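Local coordinates for polyketide synthase/nonribosomal peptide synthetase hybrid RzxB (Pseudomonas fluorescens, PDB 5IL6), which probably catalyses the dehydration of beta-hydroxyacyl intermediates, through its dehydratase domain, during assembly of the polyketide rhizoxin, at residues V238-C243 against G272-I277; A245-Q250 against L265-D270. All coordinates share one frame; numbering follows the deposited sequence.

Contact 1. Residues V238-C243 against G272-I277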
loop_
_atom_site.group_PDB
_atom_site.type_symbol
_atom_site.label_atom_id
_atom_site.label_comp_id
_atom_site.label_asym_id
_atom_site.label_seq_id
_atom_site.Cartn_x
_atom_site.Cartn_y
_atom_site.Cartn_z
ATOM N N VAL A 238 -9.421 4.317 1.611
ATOM C CA VAL A 238 -10.740 4.285 0.990
ATOM C C VAL A 238 -10.558 4.020 -0.495
ATOM O O VAL A 238 -9.831 4.750 -1.179
ATOM C CB VAL A 238 -11.514 5.589 1.227
ATOM C CG1 VAL A 238 -12.854 5.541 0.510
ATOM C CG2 VAL A 238 -11.714 5.824 2.719
ATOM N N LEU A 239 -11.208 2.971 -0.989
ATOM C CA LEU A 239 -11.184 2.622 -2.404
ATOM C C LEU A 239 -12.523 3.026 -3.014
ATOM O O LEU A 239 -13.543 2.364 -2.790
ATOM C CB LEU A 239 -10.913 1.132 -2.589
ATOM C CG LEU A 239 -10.807 0.635 -4.032
ATOM C CD1 LEU A 239 -9.623 1.275 -4.746
ATOM C CD2 LEU A 239 -10.691 -0.882 -4.057
ATOM N N LEU A 240 -12.515 4.116 -3.780
ATOM C CA LEU A 240 -13.722 4.670 -4.384
ATOM C C LEU A 240 -14.061 4.045 -5.730
ATOM O O LEU A 240 -15.243 3.866 -6.045
ATOM C CB LEU A 240 -13.569 6.183 -4.537
ATOM C CG LEU A 240 -13.700 6.916 -3.206
ATOM C CD1 LEU A 240 -12.921 8.214 -3.178
ATOM C CD2 LEU A 240 -15.179 7.184 -2.996
ATOM N N ALA A 241 -13.056 3.719 -6.532
ATOM C CA ALA A 241 -13.296 3.217 -7.876
ATOM C C ALA A 241 -12.041 2.508 -8.352
ATOM O O ALA A 241 -10.965 2.643 -7.765
ATOM C CB ALA A 241 -13.684 4.350 -8.831
ATOM N N ASP A 242 -12.195 1.738 -9.426
ATOM C CA ASP A 242 -11.048 1.080 -10.032
ATOM C C ASP A 242 -10.027 2.118 -10.474
ATOM O O ASP A 242 -10.379 3.167 -11.022
ATOM C CB ASP A 242 -11.492 0.227 -11.220
ATOM C CG ASP A 242 -12.369 -0.938 -10.804
ATOM O OD1 ASP A 242 -12.326 -1.322 -9.617
ATOM O OD2 ASP A 242 -13.100 -1.469 -11.666
ATOM N N CYS A 243 -8.759 1.822 -10.232
ATOM C CA CYS A 243 -7.685 2.757 -10.537
ATOM C C CYS A 243 -7.040 2.404 -11.867
ATOM O O CYS A 243 -6.662 1.244 -12.067
ATOM C CB CYS A 243 -6.636 2.740 -9.430
ATOM S SG CYS A 243 -7.283 3.208 -7.807
ATOM N N GLY A 272 -8.476 13.659 -13.179
ATOM C CA GLY A 272 -8.719 14.314 -11.910
ATOM C C GLY A 272 -9.788 13.682 -11.044
ATOM O O GLY A 272 -10.151 14.267 -10.015
ATOM N N GLN A 273 -10.311 12.519 -11.427
ATOM C CA GLN A 273 -11.283 11.807 -10.606
ATOM C C GLN A 273 -10.576 11.116 -9.449
ATOM O O GLN A 273 -9.583 10.415 -9.654
ATOM C CB GLN A 273 -12.027 10.759 -11.433
ATOM C CG GLN A 273 -12.649 11.270 -12.719
ATOM C CD GLN A 273 -14.059 11.790 -12.522
ATOM O OE1 GLN A 273 -14.791 11.328 -11.647
ATOM N NE2 GLN A 273 -14.448 12.757 -13.344
ATOM N N CYS A 274 -11.101 11.288 -8.241
ATOM C CA CYS A 274 -10.527 10.606 -7.091
ATOM C C CYS A 274 -10.887 9.126 -7.119
ATOM O O CYS A 274 -12.066 8.762 -7.182
ATOM C CB CYS A 274 -11.013 11.233 -5.789
ATOM S SG CYS A 274 -10.188 10.519 -4.355
ATOM N N CYS A 275 -9.868 8.270 -7.069
ATOM C CA CYS A 275 -10.062 6.827 -7.054
ATOM C C CYS A 275 -9.745 6.185 -5.713
ATOM O O CYS A 275 -10.325 5.147 -5.392
ATOM C CB CYS A 275 -9.198 6.166 -8.136
ATOM S SG CYS A 275 -9.661 6.627 -9.819
ATOM N N ALA A 276 -8.852 6.776 -4.922
ATOM C CA ALA A 276 -8.515 6.214 -3.622
ATOM C C ALA A 276 -7.966 7.314 -2.727
ATOM O O ALA A 276 -7.389 8.295 -3.206
ATOM C CB ALA A 276 -7.498 5.076 -3.750
ATOM N N ILE A 277 -8.140 7.126 -1.420
ATOM C CA ILE A 277 -7.715 8.091 -0.414
ATOM C C ILE A 277 -6.999 7.340 0.700
ATOM O O ILE A 277 -7.481 6.301 1.164
ATOM C CB ILE A 277 -8.904 8.885 0.161
ATOM C CG1 ILE A 277 -9.579 9.708 -0.938
ATOM C CG2 ILE A 277 -8.445 9.793 1.303
ATOM C CD1 ILE A 277 -10.894 10.326 -0.513
#

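Contact 2. Residues A245-Q250 against L265-D270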
loop_
_atom_site.group_PDB
_atom_site.type_symbol
_atom_site.label_atom_id
_atom_site.label_comp_id
_atom_site.label_asym_id
_atom_site.label_seq_id
_atom_site.Cartn_x
_atom_site.Cartn_y
_atom_site.Cartn_z
ATOM N N ALA A 245 -4.052 2.442 -14.991
ATOM C CA ALA A 245 -2.624 2.151 -14.935
ATOM C C ALA A 245 -1.767 3.402 -14.798
ATOM O O ALA A 245 -0.559 3.278 -14.575
ATOM C CB ALA A 245 -2.202 1.376 -16.185
ATOM N N SER A 246 -2.352 4.591 -14.936
ATOM C CA SER A 246 -1.648 5.854 -14.755
ATOM C C SER A 246 -2.432 6.711 -13.774
ATOM O O SER A 246 -3.660 6.796 -13.864
ATOM C CB SER A 246 -1.477 6.594 -16.088
ATOM O OG SER A 246 -0.824 7.839 -15.904
ATOM N N LEU A 247 -1.726 7.342 -12.837
ATOM C CA LEU A 247 -2.379 8.030 -11.734
ATOM C C LEU A 247 -1.650 9.319 -11.390
ATOM O O LEU A 247 -0.444 9.454 -11.613
ATOM C CB LEU A 247 -2.434 7.145 -10.483
ATOM C CG LEU A 247 -3.292 5.885 -10.571
ATOM C CD1 LEU A 247 -3.044 4.992 -9.368
ATOM C CD2 LEU A 247 -4.759 6.246 -10.669
ATOM N N GLN A 248 -2.408 10.259 -10.831
ATOM C CA GLN A 248 -1.870 11.420 -10.139
ATOM C C GLN A 248 -2.053 11.214 -8.643
ATOM O O GLN A 248 -3.084 10.695 -8.205
ATOM C CB GLN A 248 -2.578 12.713 -10.555
ATOM C CG GLN A 248 -2.399 13.119 -11.999
ATOM C CD GLN A 248 -3.136 14.402 -12.315
ATOM O OE1 GLN A 248 -2.565 15.489 -12.246
ATOM N NE2 GLN A 248 -4.417 14.285 -12.650
ATOM N N VAL A 249 -1.057 11.622 -7.861
ATOM C CA VAL A 249 -1.088 11.449 -6.415
ATOM C C VAL A 249 -0.808 12.795 -5.765
ATOM O O VAL A 249 0.284 13.353 -5.932
ATOM C CB VAL A 249 -0.072 10.398 -5.936
ATOM C CG1 VAL A 249 -0.193 10.193 -4.436
ATOM C CG2 VAL A 249 -0.279 9.082 -6.677
ATOM N N GLN A 250 -1.786 13.310 -5.027
ATOM C CA GLN A 250 -1.602 14.509 -4.223
ATOM C C GLN A 250 -1.221 14.096 -2.809
ATOM O O GLN A 250 -1.903 13.268 -2.194
ATOM C CB GLN A 250 -2.873 15.358 -4.197
ATOM C CG GLN A 250 -2.668 16.710 -3.541
ATOM C CD GLN A 250 -3.932 17.534 -3.470
ATOM O OE1 GLN A 250 -4.982 17.135 -3.971
ATOM N NE2 GLN A 250 -3.838 18.695 -2.833
ATOM N N LEU A 265 -2.748 11.147 1.504
ATOM C CA LEU A 265 -2.581 10.979 0.069
ATOM C C LEU A 265 -3.941 10.783 -0.582
ATOM O O LEU A 265 -4.874 10.255 0.031
ATOM C CB LEU A 265 -1.679 9.776 -0.275
ATOM C CG LEU A 265 -0.223 9.810 0.195
ATOM C CD1 LEU A 265 -0.099 9.433 1.667
ATOM C CD2 LEU A 265 0.634 8.891 -0.668
ATOM N N ALA A 266 -4.042 11.217 -1.834
ATOM C CA ALA A 266 -5.231 10.985 -2.640
ATOM C C ALA A 266 -4.782 10.625 -4.046
ATOM O O ALA A 266 -3.915 11.295 -4.614
ATOM C CB ALA A 266 -6.145 12.215 -2.664
ATOM N N LEU A 267 -5.371 9.568 -4.597
ATOM C CA LEU A 267 -5.009 9.063 -5.912
ATOM C C LEU A 267 -6.096 9.446 -6.901
ATOM O O LEU A 267 -7.283 9.204 -6.651
ATOM C CB LEU A 267 -4.823 7.544 -5.880
ATOM C CG LEU A 267 -3.571 7.027 -5.159
ATOM C CD1 LEU A 267 -3.611 7.313 -3.662
ATOM C CD2 LEU A 267 -3.384 5.540 -5.406
ATOM N N PHE A 268 -5.689 10.039 -8.021
ATOM C CA PHE A 268 -6.618 10.504 -9.037
ATOM C C PHE A 268 -6.219 9.932 -10.386
ATOM O O PHE A 268 -5.040 9.680 -10.648
ATOM C CB PHE A 268 -6.641 12.042 -9.130
ATOM C CG PHE A 268 -6.876 12.732 -7.815
ATOM C CD1 PHE A 268 -5.821 12.983 -6.954
ATOM C CD2 PHE A 268 -8.147 13.142 -7.448
ATOM C CE1 PHE A 268 -6.029 13.623 -5.746
ATOM C CE2 PHE A 268 -8.362 13.783 -6.241
ATOM C CZ PHE A 268 -7.302 14.023 -5.391
ATOM N N ASP A 269 -7.211 9.742 -11.250
ATOM C CA ASP A 269 -6.921 9.365 -12.622
ATOM C C ASP A 269 -6.415 10.584 -13.393
ATOM O O ASP A 269 -6.393 11.708 -12.885
ATOM C CB ASP A 269 -8.158 8.756 -13.288
ATOM C CG ASP A 269 -9.293 9.753 -13.461
ATOM O OD1 ASP A 269 -9.109 10.953 -13.168
ATOM O OD2 ASP A 269 -10.386 9.325 -13.889
ATOM N N ASP A 270 -5.997 10.354 -14.638
ATOM C CA ASP A 270 -5.442 11.443 -15.432
ATOM C C ASP A 270 -6.453 12.557 -15.665
ATOM O O ASP A 270 -6.060 13.661 -16.057
ATOM C CB ASP A 270 -4.943 10.914 -16.777
ATOM C CG ASP A 270 -3.627 10.163 -16.661
ATOM O OD1 ASP A 270 -3.023 10.172 -15.568
ATOM O OD2 ASP A 270 -3.191 9.570 -17.670
HETATM O O HOH W 1 -5.414 7.977 -15.506
#

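Contact 1. Residues V238-C243 against G272-I277
C274 opens the contact from the 272-277 side by laying its sulfur against the end of L240, with SG 3.8 Å from CD1. Its SG stands opposite the backbone N (chi1 -174°), which carries it along the same flank that I277 will occupy. C275 follows, burying the largest area. Its carbonyl oxygen takes two amides of the turning chain, L240 N at 2.9 Å and A241 N at 3.3 Å. The first comes from above the carbonyl plane, 36° out of it, whereas the second lies in the plane on a lone pair; together they pin the backbone where strand 230-239 gives way to loop. On the side-chain side, C275 CB rests 3.5 Å from C243 SG, a contact of sulfur with methylene and not a disulfide. C275 and A276 form a classic beta bulge, both facing L267 on the next strand of this hotdog-family domain, so strand 274-284 is irregular just where its other neighbour ends. A276 pairs with L239 as an antiparallel non-hydrogen-bonded pair, and its CA makes a CA-H...O contact with V238 O. I277 then restores regular pairing: I277 N reaches V238 O at 2.9 Å and V238 N returns to I277 O at 2.8 Å. On the opposite face of the sheet from L239 and A276, I277 CD1 meets L240 CD1 at 4.0 Å, and V137 covers both V238 and L240.

Contact 2. Residues A245-Q250 against L265-D270
With CG set opposite its carbonyl carbon (chi1 -65°) and the chain extended beyond it, Q248 carries its amide along the sheet face to D269, where NE2 donates to the carbonyl O at 3.3 Å. That oxygen lies in the amide plane of Q248, while the donor is tilted 27° from the carbonyl plane. Q250 takes a different first torsion, CG opposite the backbone N (chi1 -172°), and its extended chain lays the amide near the F268 ring, OE1 4.1 Å from CZ; the backbone itself sets Q250 CB at the ring edge, 3.9 Å from F268 CE1. The amide of Q250 is held by Q184 and by the backbone N of D143. Were Q248 an alanine, the D269 carbonyl would probably lose this side-chain donor and the chain after F268 move more readily.

Beneath these side chains runs a regular antiparallel ladder. Q248 and F268 exchange two bonds, Q248 N to F268 O and F268 N to Q248 O, both 2.7 Å, and Q250 and A266 exchange another pair. On the other face V249 and L267 lie side by side, CG2 4.2 Å from CG, while V249 CG1 reaches L265 CD2 at 4.1 Å. Where the strands part, a water bridges S246 O and D270 N, accepting from the latter at 2.6 Å.

The two strands form the hairpin 246-254/261-268, flanked by strand 184-190 beside the first and strand 274-284 beside the second; helix 204-212 covers the face bearing L247 and V249, through L206 and A210.

Contact 1 and contact 2 lie with centres about 8 Å apart on the same side of the chain's centre, each about 14 Å from it. Along the chain the order is 238-243, 245-250, 265-270, 272-277, so the hairpin of contact 2 is enclosed by the pairing of contact 1. Across the sheet the strands run 230-239, 274-284, 261-268, 246-254, all antiparallel. The middle two join the contacts through probable hydrogen bonds, L267 N to A276 O and C275 N to L267 O, while the F268 ring packs on C274. Four consecutive strands thus build a continuous part of the hotdog-type dehydratase fold.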